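Local coordinates for protein AP endonuclease, family 2 (Brucella melitensis biovar Abortus, PDB 3NGF) that probably interconverts hydroxypyruvate and its aldehyde isomer as a manganese-binding TIM-barrel enzyme related to the family 2 AP endonucleases, at residues Ala98-Leu110 / Ala137-Val149. Residues are numbered along the deposited sequence; the frame is centred on the assembly and turned at random.
Sequences ALHYALALDCRTL and ADKLAPHGITVLV
Ile145 packs against Leu99 and Ala102 of helix 88-104 and against Leu110 of strand 109-111, and its branched chain has a neighbour at every atom. CB lies 3.9 Å from Arg108 O. CG2, anti to the backbone N, passes the same carbonyl and packs on Leu110 CD1, while CG1, beside that N (chi1 -63°), runs the other way past Cys107 O. At the tip CD1 meets Leu99 CD1 at 3.7 Å and also touches Ala102 CB, whose small methyl lets helix and isoleucine come close. A beta-branched residue suits this place because its two arms serve helix and strand at once. The same Leu99 CD1 also meets Leu140 CD2 and, obliquely, His143 CD2. Leu103 CD1 lies over one face of the His143 imidazole, 4.3 Å from the ring centroid, in a CH-pi contact; Pro142 CB, from the same segment, lies over the opposite face, toward the rim.

The strands pair in parallel. Arg108 O accepts from Thr146 N (2.8 Å, nearly straight at 171°), Thr146 O from Leu110 N, and Leu110 O from Leu148 N. Thr109 CG2 presses on Leu148 CD1 at 3.4 Å, tighter than usual for two carbons. A Schellman motif ends helix 88-104 and another closes the 3-10 segment after helix 122-140, with Asp106 and Gly144 as C-prime residues; glycine adopts the positive phi easily.

Strands 109-111 and 146-149, joined by helix 122-140 in a beta-alpha-beta crossover, are neighbours in the eight-stranded TIM barrel. Helices 88-104 and 122-140 pack outside them, Phe67 of strand 63-68 touches Leu110, and strand 180-185 continues the sheet beyond Val147.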
loop_
_atom_site.group_PDB
_atom_site.type_symbol
_atom_site.label_atom_id
_atom_site.label_comp_id
_atom_site.label_asym_id
_atom_site.label_seq_id
_atom_site.Cartn_x
_atom_site.Cartn_y
_atom_site.Cartn_z
ATOM N N ALA A 98 -1.225 -15.209 0.152
ATOM C CA ALA A 98 -1.440 -13.921 0.843
ATOM C C ALA A 98 -2.385 -14.032 2.062
ATOM O O ALA A 98 -2.102 -13.458 3.113
ATOM C CB ALA A 98 -1.965 -12.879 -0.148
ATOM N N LEU A 99 -3.465 -14.794 1.911
ATOM C CA LEU A 99 -4.459 -15.029 2.976
ATOM C C LEU A 99 -3.824 -15.738 4.169
ATOM O O LEU A 99 -4.060 -15.326 5.318
ATOM C CB LEU A 99 -5.689 -15.800 2.443
ATOM C CG LEU A 99 -6.852 -16.100 3.402
ATOM C CD1 LEU A 99 -7.358 -14.826 4.094
ATOM C CD2 LEU A 99 -8.012 -16.841 2.683
ATOM N N HIS A 100 -3.016 -16.767 3.912
ATOM C CA HIS A 100 -2.274 -17.465 4.980
ATOM C C HIS A 100 -1.482 -16.492 5.839
ATOM O O HIS A 100 -1.591 -16.506 7.065
ATOM C CB HIS A 100 -1.334 -18.553 4.424
ATOM C CG HIS A 100 -0.362 -19.077 5.431
ATOM N ND1 HIS A 100 -0.741 -19.899 6.477
ATOM C CD2 HIS A 100 0.973 -18.871 5.580
ATOM C CE1 HIS A 100 0.320 -20.178 7.217
ATOM N NE2 HIS A 100 1.373 -19.579 6.691
ATOM N N TYR A 101 -0.718 -15.606 5.186
ATOM C CA TYR A 101 0.026 -14.599 5.914
ATOM C C TYR A 101 -0.869 -13.556 6.576
ATOM O O TYR A 101 -0.616 -13.151 7.717
ATOM C CB TYR A 101 1.040 -13.901 4.987
ATOM C CG TYR A 101 2.304 -14.670 4.775
ATOM C CD1 TYR A 101 2.344 -15.762 3.902
ATOM C CD2 TYR A 101 3.481 -14.307 5.420
ATOM C CE1 TYR A 101 3.502 -16.469 3.700
ATOM C CE2 TYR A 101 4.646 -15.003 5.217
ATOM C CZ TYR A 101 4.658 -16.087 4.361
ATOM O OH TYR A 101 5.822 -16.786 4.173
ATOM N N ALA A 102 -1.916 -13.126 5.888
ATOM C CA ALA A 102 -2.844 -12.134 6.466
ATOM C C ALA A 102 -3.513 -12.643 7.738
ATOM O O ALA A 102 -3.613 -11.913 8.713
ATOM C CB ALA A 102 -3.909 -11.707 5.449
ATOM N N LEU A 103 -3.922 -13.907 7.759
ATOM C CA LEU A 103 -4.502 -14.452 8.983
ATOM C C LEU A 103 -3.455 -14.563 10.101
ATOM O O LEU A 103 -3.730 -14.181 11.249
ATOM C CB LEU A 103 -5.194 -15.786 8.677
ATOM C CG LEU A 103 -6.394 -15.683 7.719
ATOM C CD1 LEU A 103 -6.935 -17.080 7.314
ATOM C CD2 LEU A 103 -7.528 -14.852 8.352
ATOM N N ALA A 104 -2.258 -15.044 9.779
ATOM C CA ALA A 104 -1.176 -15.113 10.757
ATOM C C ALA A 104 -0.804 -13.782 11.406
ATOM O O ALA A 104 -0.488 -13.723 12.607
ATOM C CB ALA A 104 0.067 -15.795 10.157
ATOM N N LEU A 105 -0.823 -12.714 10.608
ATOM C CA LEU A 105 -0.446 -11.387 11.055
ATOM C C LEU A 105 -1.631 -10.499 11.483
ATOM O O LEU A 105 -1.424 -9.321 11.816
ATOM C CB LEU A 105 0.335 -10.671 9.938
ATOM C CG LEU A 105 1.522 -11.413 9.325
ATOM C CD1 LEU A 105 2.316 -10.482 8.398
ATOM C CD2 LEU A 105 2.406 -12.042 10.356
ATOM N N ASP A 106 -2.842 -11.071 11.506
ATOM C CA ASP A 106 -4.094 -10.334 11.741
ATOM C C ASP A 106 -4.164 -9.027 10.904
ATOM O O ASP A 106 -4.509 -7.949 11.425
ATOM C CB ASP A 106 -4.250 -10.059 13.234
ATOM C CG ASP A 106 -5.625 -9.505 13.613
ATOM O OD1 ASP A 106 -6.623 -9.767 12.914
ATOM O OD2 ASP A 106 -5.699 -8.793 14.648
ATOM N N CYS A 107 -3.827 -9.135 9.622
ATOM C CA CYS A 107 -3.803 -7.985 8.715
ATOM C C CYS A 107 -5.110 -7.978 7.956
ATOM O O CYS A 107 -5.536 -9.028 7.430
ATOM C CB CYS A 107 -2.635 -8.083 7.749
ATOM S SG CYS A 107 -2.468 -6.647 6.650
ATOM N N ARG A 108 -5.747 -6.805 7.931
ATOM C CA ARG A 108 -7.076 -6.592 7.381
ATOM C C ARG A 108 -7.078 -6.014 5.950
ATOM O O ARG A 108 -8.148 -5.844 5.352
ATOM C CB ARG A 108 -7.852 -5.641 8.308
ATOM C CG ARG A 108 -7.817 -6.038 9.803
ATOM C CD ARG A 108 -8.410 -7.418 9.993
ATOM N NE ARG A 108 -8.378 -7.891 11.382
ATOM C CZ ARG A 108 -9.168 -7.447 12.359
ATOM N NH1 ARG A 108 -10.070 -6.500 12.131
ATOM N NH2 ARG A 108 -9.065 -7.971 13.569
ATOM N N THR A 109 -5.897 -5.714 5.407
ATOM C CA THR A 109 -5.787 -4.975 4.128
ATOM C C THR A 109 -4.613 -5.500 3.298
ATOM O O THR A 109 -3.506 -5.595 3.801
ATOM C CB THR A 109 -5.624 -3.455 4.375
ATOM O OG1 THR A 109 -6.572 -3.014 5.346
ATOM C CG2 THR A 109 -5.794 -2.666 3.069
ATOM N N LEU A 110 -4.875 -5.845 2.035
ATOM C CA LEU A 110 -3.870 -6.407 1.143
ATOM C C LEU A 110 -3.904 -5.653 -0.172
ATOM O O LEU A 110 -5.001 -5.377 -0.686
ATOM C CB LEU A 110 -4.136 -7.877 0.861
ATOM C CG LEU A 110 -4.080 -8.806 2.064
ATOM C CD1 LEU A 110 -4.629 -10.196 1.679
ATOM C CD2 LEU A 110 -2.639 -8.896 2.535
ATOM N N ALA A 137 -11.790 -10.557 -3.649
ATOM C CA ALA A 137 -12.793 -9.976 -2.764
ATOM C C ALA A 137 -13.595 -11.090 -2.149
ATOM O O ALA A 137 -13.842 -11.087 -0.962
ATOM C CB ALA A 137 -13.713 -8.997 -3.534
ATOM N N ASP A 138 -13.985 -12.061 -2.968
ATOM C CA ASP A 138 -14.872 -13.139 -2.495
ATOM C C ASP A 138 -14.182 -14.064 -1.502
ATOM O O ASP A 138 -14.822 -14.579 -0.559
ATOM C CB ASP A 138 -15.408 -13.924 -3.687
ATOM C CG ASP A 138 -16.425 -13.136 -4.536
ATOM O OD1 ASP A 138 -16.956 -12.087 -4.107
ATOM O OD2 ASP A 138 -16.711 -13.612 -5.651
ATOM N N LYS A 139 -12.895 -14.304 -1.733
ATOM C CA LYS A 139 -12.091 -15.173 -0.869
ATOM C C LYS A 139 -11.754 -14.477 0.436
ATOM O O LYS A 139 -11.680 -15.125 1.483
ATOM C CB LYS A 139 -10.800 -15.585 -1.581
ATOM C CG LYS A 139 -10.989 -16.730 -2.569
ATOM C CD LYS A 139 -11.275 -18.071 -1.847
ATOM C CE LYS A 139 -10.074 -18.492 -0.940
ATOM N NZ LYS A 139 -10.251 -19.749 -0.142
ATOM N N LEU A 140 -11.559 -13.157 0.375
ATOM C CA LEU A 140 -11.156 -12.379 1.556
ATOM C C LEU A 140 -12.325 -11.908 2.455
ATOM O O LEU A 140 -12.121 -11.668 3.648
ATOM C CB LEU A 140 -10.310 -11.188 1.129
ATOM C CG LEU A 140 -8.996 -11.548 0.389
ATOM C CD1 LEU A 140 -8.211 -10.260 -0.005
ATOM C CD2 LEU A 140 -8.137 -12.539 1.118
ATOM N N ALA A 141 -13.515 -11.752 1.878
ATOM C CA ALA A 141 -14.693 -11.220 2.613
ATOM C C ALA A 141 -15.041 -12.017 3.877
ATOM O O ALA A 141 -15.410 -11.415 4.877
ATOM C CB ALA A 141 -15.950 -11.105 1.670
ATOM N N PRO A 142 -14.915 -13.355 3.847
ATOM C CA PRO A 142 -15.227 -14.146 5.047
ATOM C C PRO A 142 -14.354 -13.815 6.255
ATOM O O PRO A 142 -14.714 -14.135 7.410
ATOM C CB PRO A 142 -14.970 -15.585 4.599
ATOM C CG PRO A 142 -15.233 -15.565 3.127
ATOM C CD PRO A 142 -14.744 -14.220 2.658
ATOM N N HIS A 143 -13.196 -13.241 5.966
ATOM C CA HIS A 143 -12.202 -12.869 6.961
ATOM C C HIS A 143 -12.117 -11.365 7.241
ATOM O O HIS A 143 -11.241 -10.911 8.001
ATOM C CB HIS A 143 -10.850 -13.418 6.493
ATOM C CG HIS A 143 -10.887 -14.896 6.214
ATOM N ND1 HIS A 143 -10.961 -15.829 7.222
ATOM C CD2 HIS A 143 -10.860 -15.594 5.054
ATOM C CE1 HIS A 143 -10.968 -17.044 6.696
ATOM N NE2 HIS A 143 -10.925 -16.932 5.382
ATOM N N GLY A 144 -13.036 -10.597 6.637
ATOM C CA GLY A 144 -13.100 -9.169 6.845
ATOM C C GLY A 144 -11.893 -8.451 6.252
ATOM O O GLY A 144 -11.523 -7.384 6.738
ATOM N N ILE A 145 -11.261 -9.067 5.251
ATOM C CA ILE A 145 -10.056 -8.486 4.621
ATOM C C ILE A 145 -10.440 -7.734 3.357
ATOM O O ILE A 145 -11.249 -8.214 2.541
ATOM C CB ILE A 145 -8.975 -9.567 4.344
ATOM C CG1 ILE A 145 -8.508 -10.158 5.681
ATOM C CG2 ILE A 145 -7.790 -8.967 3.548
ATOM C CD1 ILE A 145 -7.828 -11.508 5.579
ATOM N N THR A 146 -9.857 -6.544 3.182
ATOM C CA THR A 146 -10.085 -5.703 2.011
ATOM C C THR A 146 -8.877 -5.832 1.057
ATOM O O THR A 146 -7.740 -5.930 1.505
ATOM C CB THR A 146 -10.269 -4.229 2.423
ATOM O OG1 THR A 146 -11.491 -4.077 3.153
ATOM C CG2 THR A 146 -10.281 -3.266 1.190
ATOM N N VAL A 147 -9.137 -5.888 -0.253
ATOM C CA VAL A 147 -8.086 -5.877 -1.272
ATOM C C VAL A 147 -8.047 -4.518 -1.950
ATOM O O VAL A 147 -9.093 -3.971 -2.317
ATOM C CB VAL A 147 -8.264 -7.004 -2.331
ATOM C CG1 VAL A 147 -9.635 -6.971 -3.001
ATOM C CG2 VAL A 147 -7.127 -6.989 -3.366
ATOM N N LEU A 148 -6.841 -3.994 -2.148
ATOM C CA LEU A 148 -6.678 -2.675 -2.733
ATOM C C LEU A 148 -5.972 -2.682 -4.059
ATOM O O LEU A 148 -5.098 -3.521 -4.326
ATOM C CB LEU A 148 -5.886 -1.756 -1.794
ATOM C CG LEU A 148 -6.416 -1.561 -0.381
ATOM C CD1 LEU A 148 -5.493 -0.588 0.401
ATOM C CD2 LEU A 148 -7.887 -1.116 -0.383
ATOM N N VAL A 149 -6.331 -1.680 -4.863
ATOM C CA VAL A 149 -5.608 -1.327 -6.083
ATOM C C VAL A 149 -4.880 -0.025 -5.797
ATOM O O VAL A 149 -5.480 0.920 -5.255
ATOM C CB VAL A 149 -6.573 -1.167 -7.311
ATOM C CG1 VAL A 149 -7.801 -0.247 -7.006
ATOM C CG2 VAL A 149 -5.799 -0.658 -8.583
HETATM O O HOH W 1 -11.199 -4.673 5.676
#